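Local atomic coordinates of heme oxygenase (Chlamydomonas reinhardtii, PDB entry 4RAJ), a protein that probably catalyses the oxygen-dependent opening of heme to biliverdin, as heme oxygenases do, and is captured here in its heme-free form. Residues F60-V65 / A113-K118; P137-A142 / Q204-Q209; A45-K50 / Q156-W161. All coordinates share one frame; numbering follows the deposited sequence.

In the fold
All three contacts join parts of a single helical heme oxygenase chain without one direct hydrogen bond across them, yet their chemistry follows their place. Contact 1 lies at the surface, none of its touching residues being buried, and joins helix 50-76 to the turn after helix 111-114 through a lysine lying over a tyrosine ring. Contacts 2 and 3, both partly buried, are apolar and set on opposite sides of the chain's centre, about 33 Å apart between centres; each pairs one buried residue, Leu139 or Phe47, with an exposed partner. They alternate along the chain, helix 155-165 following helix 140-151; helices 29-47 and 50-76 of contacts 3 and 1 are likewise consecutive.

Contact 1. Residues F60-V65 / A113-K118; sequences FYYVFV and AQLGTK
Lys118 lies across the ring of Tyr62 at about a right angle, with CE over the middle of one face, 3.7 Å from the ring centroid and 3° off the ring normal. This is a CH-pi contact, and the ammonium beyond it adds a cation-pi interaction, NZ standing 4.1 Å from the same centroid. Leu115 comes in obliquely at the far end of the ring, where its CD1 is 3.6 Å from Tyr62 OH. A water 2.9 Å from that OH also makes a weak bond to Gly116 O, so the phenol is linked indirectly to the turn backbone. Tyr61 CD2 lies over the centre of the opposite ring face, sandwiching it. The lysine reaches the ring because its chain runs extended beyond CG (chi2 -172°, chi3 -177°), while Glu126 takes NZ in a salt bridge and probably fixes where the charge sits. Gly116, with positive phi, is the first residue past helix 111-114 to leave helical angles. An alanine in place of Tyr62 would probably leave the lysine methylene without its aromatic face and Leu115 CD1 without its partner. Helix 50-76 thereby meets the turn after helix 111-114 at the surface, with Leu122 and Glu126 of helix 120-135 also against Tyr62, while Phe60 touches helix 204-227 and lines the pocket of a bound polyether.

Contact 2. Residues P137-A142 / Q204-Q209; sequences PALLLA and QELQDQ
Leu139 and Gln209 mark the closest backbone approach, their CA atoms 7.1 Å apart. Residues 137-139 have helical phi and psi but are held by i to i-3 bonds such as Leu140 N to Pro137 O; residues 204-209 are the regular first turns of helix 204-227. Neither backbone bonds to the other, and the gap is bridged by side chains.

Leu139 does the work with both methyls. Its CD2 touches two neighbours, 3.6 Å from Gln209 CB and 3.7 Å from Leu206 CD1. The other methyl, CD1, meets the amide end of the glutamine, at 3.9 Å from Gln209 NE2. Leu206 can offer its CD1 because its CG swings beside the carbonyl carbon (chi1 -171°), while Gln209, extended beyond CG (chi2 -176°), passes obliquely over the leucine, CB at one methyl and the amide end at the other. On another side of helix 204-227, Gln204 NE2 donates to Asp208 OD1 at 3.0 Å, reaching it from above the carboxylate plane; Arg23 forms a salt bridge with the same oxygen. Leu210 and Glu213, the next turn of this helix, carry the packing on against Leu139 and Ala142.

A buried leucine thus packs against a leucine methyl and against both the CB and the amide end of an exposed glutamine, without a hydrogen bond. With no bond across it, the contact probably rests on van der Waals fit, and the Gln204-Asp208-Arg23 pairing takes no part in it.

Contact 3. Residues A45-K50 / Q156-W161; sequences ALFSDK and QIVKRW
Phe47 reaches Trp161 because its CG lies anti to the carbonyl carbon (chi1 -72°), which sends the ring out from the last part of helix 29-47 toward helix 155-165. At Trp161, chi1 of -88° turns the indole away, so that CB, not the ring system, becomes the main point of touch: Phe47 CZ is 3.6 Å from Trp161 CB, and CE2 of the same phenyl is equally near. The two rings remain an oblique pair, their planes at 34° and the phenyl and five-membered ring centroids 6.0 Å apart. Val158, one turn earlier, adds looser packing, its CG1 being 4.4 Å from Phe47 CZ. Behind the phenylalanine the chain turns sharply: Ala45 O accepts from both Ser48 N and Ser48 OG, the hydroxyl lying 2.6 Å away. Asp49 then stands at the N-cap of helix 50-76 and bonds to Asp51 N. Tyr53 of that helix and Phe177 also touch Val158. A bound polyether, probably from the crystallisation liquor, lies about 5 Å from the Val158 side chain. The contact is helix-to-helix packing in the all-helical heme oxygenase fold, in which a buried aromatic of one helix packs against the side of another helix.

Contact 1. Residues F60-V65 / A113-K118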
loop_
_atom_site.group_PDB
_atom_site.type_symbol
_atom_site.label_atom_id
_atom_site.label_comp_id
_atom_site.label_asym_id
_atom_site.label_seq_id
_atom_site.Cartn_x
_atom_site.Cartn_y
_atom_site.Cartn_z
ATOM N N PHE A 60 0.700 5.396 -6.126
ATOM C CA PHE A 60 0.727 4.733 -4.845
ATOM C C PHE A 60 1.669 5.397 -3.852
ATOM O O PHE A 60 1.552 5.182 -2.637
ATOM C CB PHE A 60 1.025 3.256 -5.084
ATOM C CG PHE A 60 -0.156 2.564 -5.665
ATOM C CD1 PHE A 60 -1.137 2.051 -4.831
ATOM C CD2 PHE A 60 -0.376 2.565 -7.030
ATOM C CE1 PHE A 60 -2.282 1.471 -5.362
ATOM C CE2 PHE A 60 -1.527 1.990 -7.569
ATOM C CZ PHE A 60 -2.475 1.444 -6.730
ATOM N N TYR A 61 2.563 6.241 -4.351
ATOM C CA TYR A 61 3.284 7.146 -3.470
ATOM C C TYR A 61 2.246 7.945 -2.679
ATOM O O TYR A 61 2.291 7.993 -1.441
ATOM C CB TYR A 61 4.220 8.061 -4.274
ATOM C CG TYR A 61 4.657 9.294 -3.521
ATOM C CD1 TYR A 61 5.409 9.195 -2.354
ATOM C CD2 TYR A 61 4.317 10.564 -3.979
ATOM C CE1 TYR A 61 5.817 10.343 -1.656
ATOM C CE2 TYR A 61 4.710 11.705 -3.288
ATOM C CZ TYR A 61 5.461 11.590 -2.135
ATOM O OH TYR A 61 5.841 12.737 -1.456
ATOM N N TYR A 62 1.279 8.525 -3.386
ATOM C CA TYR A 62 0.238 9.301 -2.719
ATOM C C TYR A 62 -0.660 8.452 -1.834
ATOM O O TYR A 62 -1.107 8.924 -0.783
ATOM C CB TYR A 62 -0.621 10.048 -3.743
ATOM C CG TYR A 62 0.153 11.185 -4.394
ATOM C CD1 TYR A 62 0.727 12.189 -3.620
ATOM C CD2 TYR A 62 0.306 11.249 -5.776
ATOM C CE1 TYR A 62 1.437 13.231 -4.212
ATOM C CE2 TYR A 62 1.011 12.288 -6.377
ATOM C CZ TYR A 62 1.568 13.275 -5.590
ATOM O OH TYR A 62 2.271 14.300 -6.199
ATOM N N VAL A 63 -0.956 7.224 -2.255
ATOM C CA VAL A 63 -1.745 6.335 -1.391
ATOM C C VAL A 63 -1.017 6.131 -0.065
ATOM O O VAL A 63 -1.583 6.319 1.026
ATOM C CB VAL A 63 -2.012 4.963 -2.042
ATOM C CG1 VAL A 63 -2.612 3.985 -1.004
ATOM C CG2 VAL A 63 -2.940 5.118 -3.266
ATOM N N PHE A 64 0.256 5.770 -0.137
ATOM C CA PHE A 64 0.976 5.549 1.111
ATOM C C PHE A 64 1.234 6.836 1.904
ATOM O O PHE A 64 1.242 6.791 3.127
ATOM C CB PHE A 64 2.290 4.794 0.846
ATOM C CG PHE A 64 2.064 3.330 0.608
ATOM C CD1 PHE A 64 1.811 2.477 1.671
ATOM C CD2 PHE A 64 2.032 2.815 -0.674
ATOM C CE1 PHE A 64 1.560 1.121 1.453
ATOM C CE2 PHE A 64 1.779 1.459 -0.900
ATOM C CZ PHE A 64 1.545 0.619 0.165
ATOM N N VAL A 65 1.438 7.972 1.241
ATOM C CA VAL A 65 1.534 9.231 1.991
ATOM C C VAL A 65 0.263 9.428 2.830
ATOM O O VAL A 65 0.331 9.754 4.018
ATOM C CB VAL A 65 1.729 10.450 1.059
ATOM C CG1 VAL A 65 1.372 11.739 1.778
ATOM C CG2 VAL A 65 3.168 10.500 0.543
ATOM N N ALA A 113 5.758 17.523 -11.448
ATOM C CA ALA A 113 5.007 17.829 -12.663
ATOM C C ALA A 113 4.722 16.590 -13.504
ATOM O O ALA A 113 3.633 16.470 -14.063
ATOM C CB ALA A 113 5.740 18.851 -13.500
ATOM N N GLN A 114 5.687 15.672 -13.605
ATOM C CA GLN A 114 5.477 14.496 -14.452
ATOM C C GLN A 114 4.440 13.552 -13.858
ATOM O O GLN A 114 3.907 12.704 -14.567
ATOM C CB GLN A 114 6.767 13.713 -14.708
ATOM C CG GLN A 114 8.020 14.541 -14.851
ATOM C CD GLN A 114 9.157 13.838 -15.583
ATOM O OE1 GLN A 114 9.339 12.632 -15.452
ATOM N NE2 GLN A 114 10.007 14.621 -16.244
ATOM N N LEU A 115 4.148 13.680 -12.568
ATOM C CA LEU A 115 3.089 12.868 -11.975
ATOM C C LEU A 115 1.707 13.338 -12.433
ATOM O O LEU A 115 0.721 12.623 -12.258
ATOM C CB LEU A 115 3.163 12.889 -10.450
ATOM C CG LEU A 115 4.343 12.157 -9.809
ATOM C CD1 LEU A 115 4.093 11.988 -8.320
ATOM C CD2 LEU A 115 4.578 10.810 -10.480
ATOM N N GLY A 116 1.640 14.536 -13.005
ATOM C CA GLY A 116 0.409 15.031 -13.606
ATOM C C GLY A 116 -0.663 15.438 -12.614
ATOM O O GLY A 116 -0.378 16.029 -11.585
ATOM N N THR A 117 -1.914 15.123 -12.923
ATOM C CA THR A 117 -2.994 15.411 -11.986
ATOM C C THR A 117 -3.488 14.126 -11.342
ATOM O O THR A 117 -3.508 13.071 -11.975
ATOM C CB THR A 117 -4.184 16.120 -12.675
ATOM O OG1 THR A 117 -4.731 15.260 -13.682
ATOM C CG2 THR A 117 -3.735 17.406 -13.320
ATOM N N LYS A 118 -3.905 14.211 -10.089
ATOM C CA LYS A 118 -4.444 13.039 -9.414
ATOM C C LYS A 118 -5.786 12.661 -10.018
ATOM O O LYS A 118 -6.621 13.535 -10.261
ATOM C CB LYS A 118 -4.602 13.307 -7.922
ATOM C CG LYS A 118 -3.308 13.736 -7.246
ATOM C CD LYS A 118 -3.483 13.789 -5.731
ATOM C CE LYS A 118 -2.217 14.276 -5.060
ATOM N NZ LYS A 118 -2.378 14.372 -3.591
HETATM O O HOH W 1 0.539 15.048 -8.442
#

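Contact 2. Residues P137-A142 / Q204-Q209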
loop_
_atom_site.group_PDB
_atom_site.type_symbol
_atom_site.label_atom_id
_atom_site.label_comp_id
_atom_site.label_asym_id
_atom_site.label_seq_id
_atom_site.Cartn_x
_atom_site.Cartn_y
_atom_site.Cartn_z
ATOM N N PRO A 137 -9.912 5.618 13.712
ATOM C CA PRO A 137 -8.541 5.270 13.329
ATOM C C PRO A 137 -8.249 3.774 13.346
ATOM O O PRO A 137 -7.388 3.356 12.594
ATOM C CB PRO A 137 -7.687 6.003 14.369
ATOM C CG PRO A 137 -8.573 7.086 14.899
ATOM C CD PRO A 137 -9.950 6.512 14.883
ATOM N N ALA A 138 -8.935 2.979 14.161
ATOM C CA ALA A 138 -8.678 1.540 14.151
ATOM C C ALA A 138 -8.864 0.904 12.756
ATOM O O ALA A 138 -8.174 -0.069 12.421
ATOM C CB ALA A 138 -9.575 0.834 15.176
ATOM N N LEU A 139 -9.781 1.453 11.952
ATOM C CA LEU A 139 -10.090 0.897 10.632
ATOM C C LEU A 139 -8.920 1.073 9.651
ATOM O O LEU A 139 -8.844 0.378 8.636
ATOM C CB LEU A 139 -11.367 1.536 10.048
ATOM C CG LEU A 139 -12.654 1.258 10.844
ATOM C CD1 LEU A 139 -13.941 1.737 10.122
ATOM C CD2 LEU A 139 -12.751 -0.226 11.190
ATOM N N LEU A 140 -8.024 2.003 9.963
ATOM C CA LEU A 140 -6.783 2.171 9.201
ATOM C C LEU A 140 -5.944 0.891 9.211
ATOM O O LEU A 140 -5.185 0.615 8.268
ATOM C CB LEU A 140 -5.958 3.331 9.775
ATOM C CG LEU A 140 -6.498 4.750 9.585
ATOM C CD1 LEU A 140 -5.637 5.779 10.368
ATOM C CD2 LEU A 140 -6.573 5.083 8.098
ATOM N N LEU A 141 -6.086 0.094 10.267
ATOM C CA LEU A 141 -5.270 -1.111 10.401
ATOM C C LEU A 141 -5.648 -2.163 9.366
ATOM O O LEU A 141 -4.809 -2.973 8.968
ATOM C CB LEU A 141 -5.374 -1.680 11.828
ATOM C CG LEU A 141 -4.831 -0.813 12.973
ATOM C CD1 LEU A 141 -5.266 -1.392 14.322
ATOM C CD2 LEU A 141 -3.312 -0.691 12.930
ATOM N N ALA A 142 -6.901 -2.128 8.899
ATOM C CA ALA A 142 -7.334 -2.994 7.818
ATOM C C ALA A 142 -6.652 -2.593 6.527
ATOM O O ALA A 142 -6.354 -3.445 5.688
ATOM C CB ALA A 142 -8.865 -2.941 7.655
ATOM N N GLN A 204 -17.986 -7.567 17.457
ATOM C CA GLN A 204 -18.281 -8.104 16.131
ATOM C C GLN A 204 -18.483 -6.999 15.076
ATOM O O GLN A 204 -18.092 -7.160 13.907
ATOM C CB GLN A 204 -19.513 -9.009 16.194
ATOM C CG GLN A 204 -19.701 -9.853 14.949
ATOM C CD GLN A 204 -18.438 -10.625 14.602
ATOM O OE1 GLN A 204 -17.841 -11.281 15.462
ATOM N NE2 GLN A 204 -18.015 -10.537 13.347
ATOM N N GLU A 205 -19.076 -5.876 15.482
ATOM C CA GLU A 205 -19.339 -4.779 14.547
ATOM C C GLU A 205 -18.045 -4.220 13.962
ATOM O O GLU A 205 -17.965 -3.942 12.761
ATOM C CB GLU A 205 -20.125 -3.653 15.225
ATOM C CG GLU A 205 -21.583 -3.990 15.529
ATOM C CD GLU A 205 -21.824 -4.618 16.913
ATOM O OE1 GLU A 205 -20.858 -5.071 17.596
ATOM O OE2 GLU A 205 -23.012 -4.657 17.315
ATOM N N LEU A 206 -17.038 -4.058 14.819
ATOM C CA LEU A 206 -15.723 -3.561 14.401
ATOM C C LEU A 206 -14.971 -4.591 13.557
ATOM O O LEU A 206 -14.303 -4.237 12.589
ATOM C CB LEU A 206 -14.893 -3.164 15.626
ATOM C CG LEU A 206 -13.573 -2.430 15.367
ATOM C CD1 LEU A 206 -13.829 -1.122 14.648
ATOM C CD2 LEU A 206 -12.839 -2.182 16.667
ATOM N N GLN A 207 -15.077 -5.867 13.919
ATOM C CA GLN A 207 -14.497 -6.919 13.090
ATOM C C GLN A 207 -15.117 -6.929 11.683
ATOM O O GLN A 207 -14.407 -7.116 10.693
ATOM C CB GLN A 207 -14.668 -8.281 13.760
ATOM C CG GLN A 207 -13.987 -8.362 15.124
ATOM C CD GLN A 207 -13.880 -9.784 15.638
ATOM O OE1 GLN A 207 -13.670 -10.725 14.867
ATOM N NE2 GLN A 207 -14.036 -9.951 16.945
ATOM N N ASP A 208 -16.440 -6.734 11.596
ATOM C CA ASP A 208 -17.108 -6.630 10.299
ATOM C C ASP A 208 -16.625 -5.411 9.511
ATOM O O ASP A 208 -16.467 -5.468 8.292
ATOM C CB ASP A 208 -18.633 -6.539 10.463
ATOM C CG ASP A 208 -19.260 -7.854 10.901
ATOM O OD1 ASP A 208 -18.561 -8.901 10.881
ATOM O OD2 ASP A 208 -20.459 -7.832 11.267
ATOM N N GLN A 209 -16.419 -4.301 10.204
ATOM C CA GLN A 209 -15.918 -3.095 9.555
ATOM C C GLN A 209 -14.520 -3.290 9.004
ATOM O O GLN A 209 -14.189 -2.758 7.956
ATOM C CB GLN A 209 -15.905 -1.921 10.522
ATOM C CG GLN A 209 -17.247 -1.265 10.743
ATOM C CD GLN A 209 -17.135 -0.056 11.638
ATOM O OE1 GLN A 209 -16.547 -0.126 12.713
ATOM N NE2 GLN A 209 -17.681 1.065 11.194
#

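Contact 3. Residues A45-K50 / Q156-W161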
loop_
_atom_site.group_PDB
_atom_site.type_symbol
_atom_site.label_atom_id
_atom_site.label_comp_id
_atom_site.label_asym_id
_atom_site.label_seq_id
_atom_site.Cartn_x
_atom_site.Cartn_y
_atom_site.Cartn_z
ATOM N N ALA A 45 3.192 -3.173 -19.955
ATOM C CA ALA A 45 3.071 -1.809 -20.441
ATOM C C ALA A 45 4.006 -0.898 -19.654
ATOM O O ALA A 45 4.742 -0.112 -20.230
ATOM C CB ALA A 45 1.629 -1.322 -20.332
ATOM N N LEU A 46 3.988 -1.022 -18.334
ATOM C CA LEU A 46 4.798 -0.132 -17.498
ATOM C C LEU A 46 6.295 -0.357 -17.674
ATOM O O LEU A 46 7.069 0.601 -17.684
ATOM C CB LEU A 46 4.427 -0.297 -16.031
ATOM C CG LEU A 46 2.987 0.035 -15.654
ATOM C CD1 LEU A 46 2.843 -0.196 -14.168
ATOM C CD2 LEU A 46 2.643 1.468 -16.023
ATOM N N PHE A 47 6.709 -1.614 -17.809
ATOM C CA PHE A 47 8.133 -1.923 -17.936
ATOM C C PHE A 47 8.690 -1.539 -19.300
ATOM O O PHE A 47 9.900 -1.586 -19.519
ATOM C CB PHE A 47 8.392 -3.405 -17.680
ATOM C CG PHE A 47 8.244 -3.796 -16.243
ATOM C CD1 PHE A 47 8.792 -3.006 -15.245
ATOM C CD2 PHE A 47 7.572 -4.951 -15.890
ATOM C CE1 PHE A 47 8.660 -3.357 -13.910
ATOM C CE2 PHE A 47 7.437 -5.308 -14.561
ATOM C CZ PHE A 47 7.981 -4.505 -13.569
ATOM N N SER A 48 7.814 -1.129 -20.214
ATOM C CA SER A 48 8.275 -0.709 -21.533
ATOM C C SER A 48 8.955 0.655 -21.466
ATOM O O SER A 48 9.693 1.035 -22.392
ATOM C CB SER A 48 7.111 -0.674 -22.536
ATOM O OG SER A 48 6.238 0.414 -22.250
ATOM N N ASP A 49 8.743 1.371 -20.361
ATOM C CA ASP A 49 9.246 2.743 -20.210
ATOM C C ASP A 49 9.384 3.108 -18.728
ATOM O O ASP A 49 8.377 3.184 -18.026
ATOM C CB ASP A 49 8.289 3.720 -20.909
ATOM C CG ASP A 49 8.809 5.152 -20.949
ATOM O OD1 ASP A 49 9.627 5.552 -20.088
ATOM O OD2 ASP A 49 8.386 5.888 -21.868
ATOM N N LYS A 50 10.606 3.379 -18.262
ATOM C CA LYS A 50 10.794 3.615 -16.830
ATOM C C LYS A 50 10.012 4.841 -16.385
ATOM O O LYS A 50 9.589 4.921 -15.234
ATOM C CB LYS A 50 12.273 3.786 -16.468
ATOM C CG LYS A 50 13.103 4.549 -17.459
ATOM C CD LYS A 50 14.561 4.565 -17.009
ATOM C CE LYS A 50 15.053 3.171 -16.631
ATOM N NZ LYS A 50 16.485 3.166 -16.204
ATOM N N GLN A 156 7.846 -7.916 -3.908
ATOM C CA GLN A 156 9.206 -8.390 -4.172
ATOM C C GLN A 156 9.347 -8.916 -5.599
ATOM O O GLN A 156 10.447 -8.961 -6.153
ATOM C CB GLN A 156 9.609 -9.477 -3.169
ATOM C CG GLN A 156 9.485 -9.036 -1.731
ATOM C CD GLN A 156 10.187 -7.719 -1.470
ATOM O OE1 GLN A 156 11.418 -7.649 -1.471
ATOM N NE2 GLN A 156 9.406 -6.661 -1.251
ATOM N N ILE A 157 8.229 -9.308 -6.193
ATOM C CA ILE A 157 8.242 -9.800 -7.564
ATOM C C ILE A 157 8.367 -8.641 -8.547
ATOM O O ILE A 157 9.146 -8.703 -9.498
ATOM C CB ILE A 157 6.975 -10.620 -7.882
ATOM C CG1 ILE A 157 6.933 -11.882 -7.014
ATOM C CG2 ILE A 157 6.934 -10.998 -9.350
ATOM C CD1 ILE A 157 5.600 -12.609 -7.049
ATOM N N VAL A 158 7.604 -7.577 -8.315
ATOM C CA VAL A 158 7.737 -6.357 -9.107
ATOM C C VAL A 158 9.166 -5.831 -9.017
ATOM O O VAL A 158 9.756 -5.426 -10.010
ATOM C CB VAL A 158 6.751 -5.264 -8.625
ATOM C CG1 VAL A 158 7.007 -3.954 -9.339
ATOM C CG2 VAL A 158 5.314 -5.720 -8.845
ATOM N N LYS A 159 9.719 -5.853 -7.811
ATOM C CA LYS A 159 11.084 -5.397 -7.574
ATOM C C LYS A 159 12.098 -6.161 -8.432
ATOM O O LYS A 159 12.972 -5.564 -9.075
ATOM C CB LYS A 159 11.413 -5.546 -6.087
ATOM C CG LYS A 159 12.874 -5.609 -5.745
ATOM C CD LYS A 159 13.015 -5.568 -4.240
ATOM C CE LYS A 159 14.329 -6.133 -3.796
ATOM N NZ LYS A 159 14.577 -5.847 -2.358
ATOM N N ARG A 160 11.962 -7.483 -8.455
ATOM C CA ARG A 160 12.866 -8.326 -9.234
ATOM C C ARG A 160 12.791 -8.030 -10.733
ATOM O O ARG A 160 13.826 -8.014 -11.424
ATOM C CB ARG A 160 12.569 -9.808 -8.972
ATOM C CG ARG A 160 13.339 -10.381 -7.784
ATOM C CD ARG A 160 12.774 -11.725 -7.337
ATOM N NE ARG A 160 12.403 -11.705 -5.923
ATOM C CZ ARG A 160 11.593 -12.585 -5.339
ATOM N NH1 ARG A 160 11.053 -13.568 -6.049
ATOM N NH2 ARG A 160 11.317 -12.478 -4.043
ATOM N N TRP A 161 11.580 -7.815 -11.239
ATOM C CA TRP A 161 11.390 -7.466 -12.644
ATOM C C TRP A 161 11.951 -6.088 -12.957
ATOM O O TRP A 161 12.623 -5.910 -13.971
ATOM C CB TRP A 161 9.906 -7.517 -13.034
ATOM C CG TRP A 161 9.447 -8.862 -13.479
ATOM C CD1 TRP A 161 8.554 -9.676 -12.849
ATOM C CD2 TRP A 161 9.868 -9.561 -14.655
ATOM N NE1 TRP A 161 8.393 -10.841 -13.561
ATOM C CE2 TRP A 161 9.187 -10.792 -14.675
ATOM C CE3 TRP A 161 10.764 -9.268 -15.687
ATOM C CZ2 TRP A 161 9.368 -11.730 -15.695
ATOM C CZ3 TRP A 161 10.947 -10.202 -16.694
ATOM C CH2 TRP A 161 10.249 -11.416 -16.691
#